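Local coordinates for phytase (Citrobacter braakii, PDB 3ZHC), which is a phytase, a member of branch 2 of the histidine phosphatase superfamily, at residues V355-K360 / W368-F373; V105-D110 / L318-G323; S372-T377 / A393-L398. The protein carries 2 engineered substitutions. All blocks are in the same frame, centred on the assembly; numbering follows the deposited sequence.

Contact 1. Residues V355-K360 / W368-F373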
# COMPACT_ATOMS: atom_id res chain seq x y z
N VAL B 355 18.33 -3.04 -10.26
CA VAL B 355 19.03 -3.11 -11.55
C VAL B 355 19.13 -1.73 -12.20
O VAL B 355 18.11 -1.10 -12.44
CB VAL B 355 18.32 -4.11 -12.51
CG1 VAL B 355 19.03 -4.20 -13.84
CG2 VAL B 355 18.22 -5.49 -11.86
N PHE B 356 20.36 -1.29 -12.46
CA PHE B 356 20.64 -0.02 -13.12
C PHE B 356 21.14 -0.35 -14.53
O PHE B 356 22.22 -0.92 -14.69
CB PHE B 356 21.70 0.77 -12.35
CG PHE B 356 21.29 1.09 -10.93
CD1 PHE B 356 21.53 0.18 -9.89
CD2 PHE B 356 20.67 2.31 -10.62
CE1 PHE B 356 21.15 0.48 -8.55
CE2 PHE B 356 20.29 2.61 -9.29
CZ PHE B 356 20.53 1.69 -8.26
N GLU B 357 20.33 -0.01 -15.55
CA GLU B 357 20.61 -0.30 -16.96
C GLU B 357 20.99 0.95 -17.73
O GLU B 357 20.29 1.93 -17.65
CB GLU B 357 19.37 -0.90 -17.61
CG GLU B 357 18.98 -2.29 -17.10
CD GLU B 357 17.57 -2.70 -17.50
OE1 GLU B 357 16.95 -2.02 -18.35
OE2 GLU B 357 17.08 -3.70 -16.97
N LYS B 358 22.10 0.90 -18.47
CA LYS B 358 22.54 1.99 -19.36
C LYS B 358 22.11 1.66 -20.79
O LYS B 358 22.63 0.71 -21.39
CB LYS B 358 24.04 2.21 -19.29
CG LYS B 358 24.54 3.43 -20.09
CD LYS B 358 26.02 3.59 -19.91
CE LYS B 358 26.57 4.70 -20.72
NZ LYS B 358 28.09 4.70 -20.68
N TRP B 359 21.16 2.45 -21.31
CA TRP B 359 20.65 2.32 -22.67
C TRP B 359 21.19 3.45 -23.55
O TRP B 359 21.22 4.62 -23.11
CB TRP B 359 19.13 2.35 -22.67
CG TRP B 359 18.50 1.19 -22.04
CD1 TRP B 359 18.22 1.04 -20.71
CD2 TRP B 359 18.07 0.00 -22.69
NE1 TRP B 359 17.62 -0.19 -20.50
CE2 TRP B 359 17.52 -0.84 -21.70
CE3 TRP B 359 18.08 -0.44 -24.03
CZ2 TRP B 359 16.99 -2.12 -22.00
CZ3 TRP B 359 17.55 -1.71 -24.34
CH2 TRP B 359 17.01 -2.53 -23.32
N LYS B 360 21.60 3.12 -24.79
CA LYS B 360 22.04 4.12 -25.78
C LYS B 360 20.94 4.26 -26.81
O LYS B 360 20.52 3.26 -27.41
CB LYS B 360 23.35 3.72 -26.46
CG LYS B 360 23.94 4.84 -27.40
CD LYS B 360 25.20 4.40 -28.15
CE LYS B 360 24.89 3.44 -29.31
NZ LYS B 360 26.10 3.13 -30.17
N TRP B 368 21.05 6.83 -21.58
CA TRP B 368 19.94 6.90 -20.64
C TRP B 368 20.02 5.76 -19.62
O TRP B 368 20.54 4.69 -19.93
CB TRP B 368 18.60 6.85 -21.39
CG TRP B 368 18.55 7.88 -22.51
CD1 TRP B 368 19.01 7.72 -23.79
CD2 TRP B 368 18.04 9.22 -22.43
NE1 TRP B 368 18.81 8.87 -24.52
CE2 TRP B 368 18.21 9.81 -23.71
CE3 TRP B 368 17.44 9.97 -21.41
CZ2 TRP B 368 17.81 11.13 -24.00
CZ3 TRP B 368 17.04 11.29 -21.69
CH2 TRP B 368 17.23 11.85 -22.98
N VAL B 369 19.51 6.01 -18.40
CA VAL B 369 19.55 5.05 -17.30
C VAL B 369 18.15 4.63 -16.88
O VAL B 369 17.34 5.49 -16.53
CB VAL B 369 20.27 5.64 -16.04
CG1 VAL B 369 20.31 4.61 -14.90
CG2 VAL B 369 21.66 6.09 -16.38
N GLN B 370 17.88 3.32 -16.91
CA GLN B 370 16.61 2.75 -16.43
C GLN B 370 16.87 1.97 -15.15
O GLN B 370 17.87 1.24 -15.07
CB GLN B 370 15.95 1.83 -17.46
CG GLN B 370 14.47 1.57 -17.13
CD GLN B 370 13.76 0.79 -18.18
OE1 GLN B 370 14.20 -0.30 -18.55
NE2 GLN B 370 12.65 1.33 -18.68
N VAL B 371 15.98 2.13 -14.17
CA VAL B 371 16.10 1.49 -12.87
C VAL B 371 14.92 0.52 -12.67
O VAL B 371 13.77 0.90 -12.87
CB VAL B 371 16.12 2.50 -11.70
CG1 VAL B 371 16.42 1.78 -10.36
CG2 VAL B 371 17.13 3.59 -11.95
N SER B 372 15.24 -0.72 -12.29
CA SER B 372 14.24 -1.76 -12.06
C SER B 372 14.51 -2.53 -10.80
O SER B 372 15.63 -2.49 -10.27
CB SER B 372 14.24 -2.74 -13.23
OG SER B 372 13.92 -2.09 -14.44
N PHE B 373 13.49 -3.22 -10.30
CA PHE B 373 13.67 -4.17 -9.21
C PHE B 373 13.27 -5.55 -9.71
O PHE B 373 12.11 -5.77 -10.00
CB PHE B 373 12.91 -3.80 -7.92
CG PHE B 373 13.49 -4.49 -6.70
CD1 PHE B 373 13.11 -5.77 -6.36
CD2 PHE B 373 14.46 -3.84 -5.90
CE1 PHE B 373 13.67 -6.41 -5.23
CE2 PHE B 373 15.01 -4.47 -4.78
CZ PHE B 373 14.62 -5.75 -4.45

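Contact 2. Residues V105-D110 / L318-G323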
# COMPACT_ATOMS: atom_id res chain seq x y z
N VAL B 105 32.03 -9.41 -17.52
CA VAL B 105 31.32 -9.67 -16.28
C VAL B 105 32.29 -9.60 -15.11
O VAL B 105 33.37 -10.17 -15.17
CB VAL B 105 30.60 -11.06 -16.30
CG1 VAL B 105 29.88 -11.33 -14.98
CG2 VAL B 105 29.62 -11.13 -17.46
N ALA B 106 31.88 -8.89 -14.06
CA ALA B 106 32.62 -8.79 -12.81
C ALA B 106 31.62 -8.92 -11.65
O ALA B 106 30.49 -8.46 -11.74
CB ALA B 106 33.36 -7.49 -12.74
N VAL B 107 32.06 -9.56 -10.56
CA VAL B 107 31.22 -9.74 -9.36
C VAL B 107 31.96 -9.28 -8.11
O VAL B 107 33.13 -9.60 -7.93
CB VAL B 107 30.76 -11.20 -9.20
CG1 VAL B 107 30.01 -11.41 -7.86
CG2 VAL B 107 29.89 -11.60 -10.37
N ILE B 108 31.26 -8.51 -7.27
CA ILE B 108 31.75 -8.06 -5.97
C ILE B 108 30.81 -8.58 -4.90
O ILE B 108 29.59 -8.51 -5.07
CB ILE B 108 31.77 -6.53 -5.86
CG1 ILE B 108 32.75 -5.92 -6.88
CG2 ILE B 108 32.14 -6.10 -4.43
CD1 ILE B 108 32.65 -4.43 -6.98
N ALA B 109 31.37 -9.09 -3.81
CA ALA B 109 30.59 -9.58 -2.68
C ALA B 109 31.14 -9.03 -1.38
O ALA B 109 32.37 -8.80 -1.24
CB ALA B 109 30.58 -11.12 -2.66
N ASP B 110 30.24 -8.83 -0.41
CA ASP B 110 30.62 -8.46 0.93
C ASP B 110 31.32 -9.72 1.55
O ASP B 110 31.18 -10.83 1.04
CB ASP B 110 29.40 -7.98 1.72
CG ASP B 110 29.74 -7.31 3.04
OD1 ASP B 110 30.94 -7.10 3.39
OD2 ASP B 110 28.79 -6.98 3.75
N LEU B 318 28.23 -6.15 -17.27
CA LEU B 318 27.45 -6.53 -16.10
C LEU B 318 28.35 -6.55 -14.87
O LEU B 318 29.28 -7.34 -14.82
CB LEU B 318 26.80 -7.90 -16.30
CG LEU B 318 26.02 -8.53 -15.13
CD1 LEU B 318 24.86 -7.64 -14.71
CD2 LEU B 318 25.53 -9.91 -15.51
N LEU B 319 28.06 -5.67 -13.91
CA LEU B 319 28.70 -5.65 -12.60
C LEU B 319 27.61 -6.09 -11.63
O LEU B 319 26.62 -5.39 -11.47
CB LEU B 319 29.24 -4.26 -12.26
CG LEU B 319 29.84 -4.03 -10.86
CD1 LEU B 319 31.10 -4.85 -10.64
CD2 LEU B 319 30.14 -2.53 -10.61
N PHE B 320 27.80 -7.24 -10.99
CA PHE B 320 26.84 -7.79 -10.01
C PHE B 320 27.44 -7.60 -8.63
O PHE B 320 28.56 -8.05 -8.39
CB PHE B 320 26.57 -9.26 -10.30
CG PHE B 320 25.59 -9.92 -9.35
CD1 PHE B 320 24.22 -9.88 -9.60
CD2 PHE B 320 26.06 -10.59 -8.20
CE1 PHE B 320 23.31 -10.49 -8.72
CE2 PHE B 320 25.14 -11.21 -7.31
CZ PHE B 320 23.77 -11.16 -7.57
N ILE B 321 26.70 -6.95 -7.73
CA ILE B 321 27.17 -6.64 -6.38
C ILE B 321 26.25 -7.32 -5.34
O ILE B 321 25.06 -6.99 -5.27
CB ILE B 321 27.27 -5.12 -6.12
CG1 ILE B 321 28.12 -4.43 -7.21
CG2 ILE B 321 27.87 -4.83 -4.72
CD1 ILE B 321 28.37 -2.94 -6.96
N ALA B 322 26.82 -8.25 -4.56
CA ALA B 322 26.09 -9.02 -3.54
C ALA B 322 26.21 -8.35 -2.15
O ALA B 322 27.29 -8.37 -1.53
CB ALA B 322 26.58 -10.46 -3.48
N GLY B 323 25.10 -7.78 -1.70
CA GLY B 323 25.01 -7.13 -0.41
C GLY B 323 23.84 -7.68 0.38
O GLY B 323 23.50 -8.86 0.27

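Contact 3. Residues S372-T377 / A393-L398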
# COMPACT_ATOMS: atom_id res chain seq x y z
N SER B 372 15.24 -0.72 -12.29
CA SER B 372 14.24 -1.76 -12.06
C SER B 372 14.51 -2.53 -10.80
O SER B 372 15.63 -2.49 -10.27
CB SER B 372 14.24 -2.74 -13.23
OG SER B 372 13.92 -2.09 -14.44
N PHE B 373 13.49 -3.22 -10.30
CA PHE B 373 13.67 -4.17 -9.21
C PHE B 373 13.27 -5.55 -9.71
O PHE B 373 12.11 -5.77 -10.00
CB PHE B 373 12.91 -3.80 -7.92
CG PHE B 373 13.49 -4.49 -6.70
CD1 PHE B 373 13.11 -5.77 -6.36
CD2 PHE B 373 14.46 -3.84 -5.90
CE1 PHE B 373 13.67 -6.41 -5.23
CE2 PHE B 373 15.01 -4.47 -4.78
CZ PHE B 373 14.62 -5.75 -4.45
N VAL B 374 14.25 -6.46 -9.81
CA VAL B 374 14.03 -7.85 -10.26
C VAL B 374 14.06 -8.78 -9.03
O VAL B 374 14.99 -8.72 -8.22
CB VAL B 374 15.07 -8.28 -11.31
CG1 VAL B 374 14.89 -9.72 -11.71
CG2 VAL B 374 14.96 -7.38 -12.53
N TYR B 375 13.04 -9.64 -8.92
CA TYR B 375 12.83 -10.49 -7.76
C TYR B 375 12.00 -11.72 -8.11
O TYR B 375 11.48 -11.83 -9.21
CB TYR B 375 12.07 -9.69 -6.71
CG TYR B 375 10.61 -9.43 -7.11
CD1 TYR B 375 10.28 -8.47 -8.10
CD2 TYR B 375 9.57 -10.16 -6.51
CE1 TYR B 375 8.92 -8.25 -8.48
CE2 TYR B 375 8.22 -9.94 -6.88
CZ TYR B 375 7.90 -9.00 -7.85
OH TYR B 375 6.61 -8.81 -8.18
N GLN B 376 11.88 -12.64 -7.14
CA GLN B 376 11.01 -13.80 -7.24
C GLN B 376 9.89 -13.64 -6.27
O GLN B 376 10.12 -13.19 -5.12
CB GLN B 376 11.76 -15.07 -6.88
CG GLN B 376 12.77 -15.51 -7.96
CD GLN B 376 14.02 -16.11 -7.38
OE1 GLN B 376 14.63 -15.52 -6.52
NE2 GLN B 376 14.41 -17.29 -7.87
N THR B 377 8.67 -13.98 -6.70
CA THR B 377 7.53 -13.99 -5.79
C THR B 377 7.77 -15.06 -4.72
O THR B 377 8.59 -15.98 -4.92
CB THR B 377 6.18 -14.26 -6.50
OG1 THR B 377 6.23 -15.51 -7.19
CG2 THR B 377 5.87 -13.15 -7.51
N ALA B 393 11.07 -13.72 -14.19
CA ALA B 393 11.14 -13.26 -12.81
C ALA B 393 10.28 -12.03 -12.71
O ALA B 393 10.01 -11.37 -13.73
CB ALA B 393 12.58 -12.93 -12.43
N GLY B 394 9.85 -11.70 -11.50
CA GLY B 394 9.11 -10.47 -11.26
C GLY B 394 10.01 -9.28 -11.59
O GLY B 394 11.22 -9.32 -11.36
N LYS B 395 9.41 -8.22 -12.13
CA LYS B 395 10.13 -7.00 -12.47
C LYS B 395 9.19 -5.81 -12.28
O LYS B 395 8.09 -5.78 -12.87
CB LYS B 395 10.67 -7.07 -13.90
CG LYS B 395 11.64 -5.95 -14.27
CD LYS B 395 12.41 -6.25 -15.58
CE LYS B 395 13.51 -5.17 -15.88
NZ LYS B 395 14.45 -5.51 -17.03
N VAL B 396 9.63 -4.85 -11.45
CA VAL B 396 8.90 -3.63 -11.17
C VAL B 396 9.73 -2.46 -11.70
O VAL B 396 10.90 -2.31 -11.34
CB VAL B 396 8.63 -3.45 -9.65
CG1 VAL B 396 8.08 -2.05 -9.36
CG2 VAL B 396 7.67 -4.52 -9.14
N ASP B 397 9.10 -1.64 -12.55
CA ASP B 397 9.74 -0.47 -13.14
C ASP B 397 9.81 0.63 -12.07
O ASP B 397 8.77 1.08 -11.58
CB ASP B 397 8.96 0.01 -14.38
CG ASP B 397 9.76 0.98 -15.27
OD1 ASP B 397 10.85 1.53 -14.83
OD2 ASP B 397 9.30 1.19 -16.43
N LEU B 398 11.03 1.03 -11.71
CA LEU B 398 11.24 2.08 -10.70
C LEU B 398 11.38 3.45 -11.40
O LEU B 398 11.89 3.53 -12.54
CB LEU B 398 12.46 1.78 -9.83
CG LEU B 398 12.44 0.41 -9.13
CD1 LEU B 398 13.66 0.25 -8.31
CD2 LEU B 398 11.18 0.22 -8.25

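Contact 1. Residues V355-K360 / W368-F373
The indole of W359 has the carbonyl O of W368 at its edge, near the ring plane, and CB of Q370 lies 4.0 Å from W359 CD1. The W368 indole is met in the same way, with O of W359 at its edge. F356 has its CD2 beside CG2 of V371, 4.0 Å apart, and the two side chains run alongside each other in the same direction.

These groups sit on an antiparallel beta hairpin, strands 353-361 and 366-375, in the mixed sheet of a histidine phosphatase. V355-S372, E357-Q370 and W359-W368 are hydrogen-bonded pairs. F356-V371 and K358-V369 are non-hydrogen-bonded pairs. The paired residues put V355, E357, W359, W368, Q370 and S372 on one face, and F356, K358, V369 and V371 on the other. Six backbone bonds close the pairing. The bond from V355 N to S372 O is almost straight (178° at the hydrogen). CA-H...O contacts fill in between them, such as V369 CA to E357 O at 3.2 Å.

On the tryptophan face, M28 and L30 of strand 28-38 touch W359. On the other face the K358 chain is fully extended, with CG anti to the backbone N (chi1 -174°), and its NZ bonds to L300 O.

E357 and Q370 run alongside each other. OE2 of E357 is held from outside the hairpin, by K395. The indole N-H of W359 helps fix the same carboxylate: NE1 donates to OE1 of E357 at 2.9 Å. OE1 sits close to the ring plane and is approached on its anti side.

Contact 2. Residues V105-D110 / L318-G323
V107 lies alongside F320, and both side chains point the same way. CG1 of V107 comes to the edge of the phenyl ring, near its plane, 4.0 Å from F320 CD2. This branch is anti to the backbone N (chi1 174°), which also brings it to 3.7 Å from O of F320. The other branch, CG2, touches CB of F320. The F320 ring itself stacks on F122 of helix 113-126.

Along the same face, CB of A109 meets CB of A322 at 4.1 Å. Two small residues stand next to each other here, and R116 of the same helix touches A109. At the other end CG2 of V105 sits loosely against CB of L318, with L126 touching both residues.

The opposite face carries A106, I108, L319 and I321. L319 reaches across with CD1. That one methyl touches A106 CB and also meets I108 CD1 at 4.0 Å. I108 and L319 cross at a slant. I321 turns CG2 toward I108. Helix 282-301 closes over this face, with M295 touching both L319 and I321.

The backbones run parallel, 14° apart, with strand axes 4.7 Å from each other at the closest point. Five hydrogen bonds join them. The shortest runs from A322 N to I108 O, at 2.8 Å. The last, D110 N to A322 O, is 3.2 Å long and lies just past the end of strand 105-109. There OD2 of D110 is hydrogen-bonded to NE2 of H324.

Parallel strands 105-109 and 318-323, with helices 113-126 and 282-301 on their two faces, form part of the layered alpha/beta/alpha core characteristic of histidine phosphatases.

Contact 3. Residues S372-T377 / A393-L398
The ring of Y375 fills the hollow left by G394, which has no side chain. G394 CA stands over one ring face, 4.0 Å from the centroid of the Y375 ring and 27° off its normal, a CH-pi contact. CG of Y375 lies between the backbone N and the carbonyl carbon (chi1 71°), and this swings the ring over the glycine. Further along the strand, CE1 of Y375 meets CG2 of V396 at 4.0 Å. Beyond the ring, the Y375 hydroxyl is hydrogen-bonded to P342 O.

On the same side of the sheet, CD1 of L398 rests against F373 CB at 4.1 Å. The F373 ring turns from strand 394-398 and meets W339. Q61 of the second subunit packs on V396 and L398.

These strands, 366-375 and 394-398, are antiparallel neighbours in the mixed sheet of the histidine phosphatase fold. F373 and V396 form a hydrogen-bonded pair with two bonds. Y375 N donates to G394 O, and the return bond from G394 N to Y375 O is weak.

On the opposite side, V374 is a two-pronged bump. Its CG1 takes the methyl of A393 at 4.0 Å, and its CG2 takes CG of K395. The K395 chain is extended and slants across V374 until its CE lies 3.4 Å from S372 OG. Its NZ goes on to E357, and W87 adds a cation-pi contact.

All three contacts belong to one mixed sheet. Contacts 1 and 3 share S372 and F373, because strand 366-375 pairs with 353-361 on one flank and with 394-398 on the other. Their centres are 13 Å apart, and they touch. E357 OE2 and K395 NZ form a salt bridge of 3.2 Å between them, and V371 O probably accepts a hydrogen bond from L398 N at 3.0 Å. Contact 2 touches neither of them. Its centre is about 16 Å from that of contact 1 and about 18 Å from that of contact 3. Strand 28-38 bridges the gap, pairing with both 318-323 and 353-361. At contact 2 a formic acid, probably from the crystallisation liquor, lies about 4 Å from the A106 side chain.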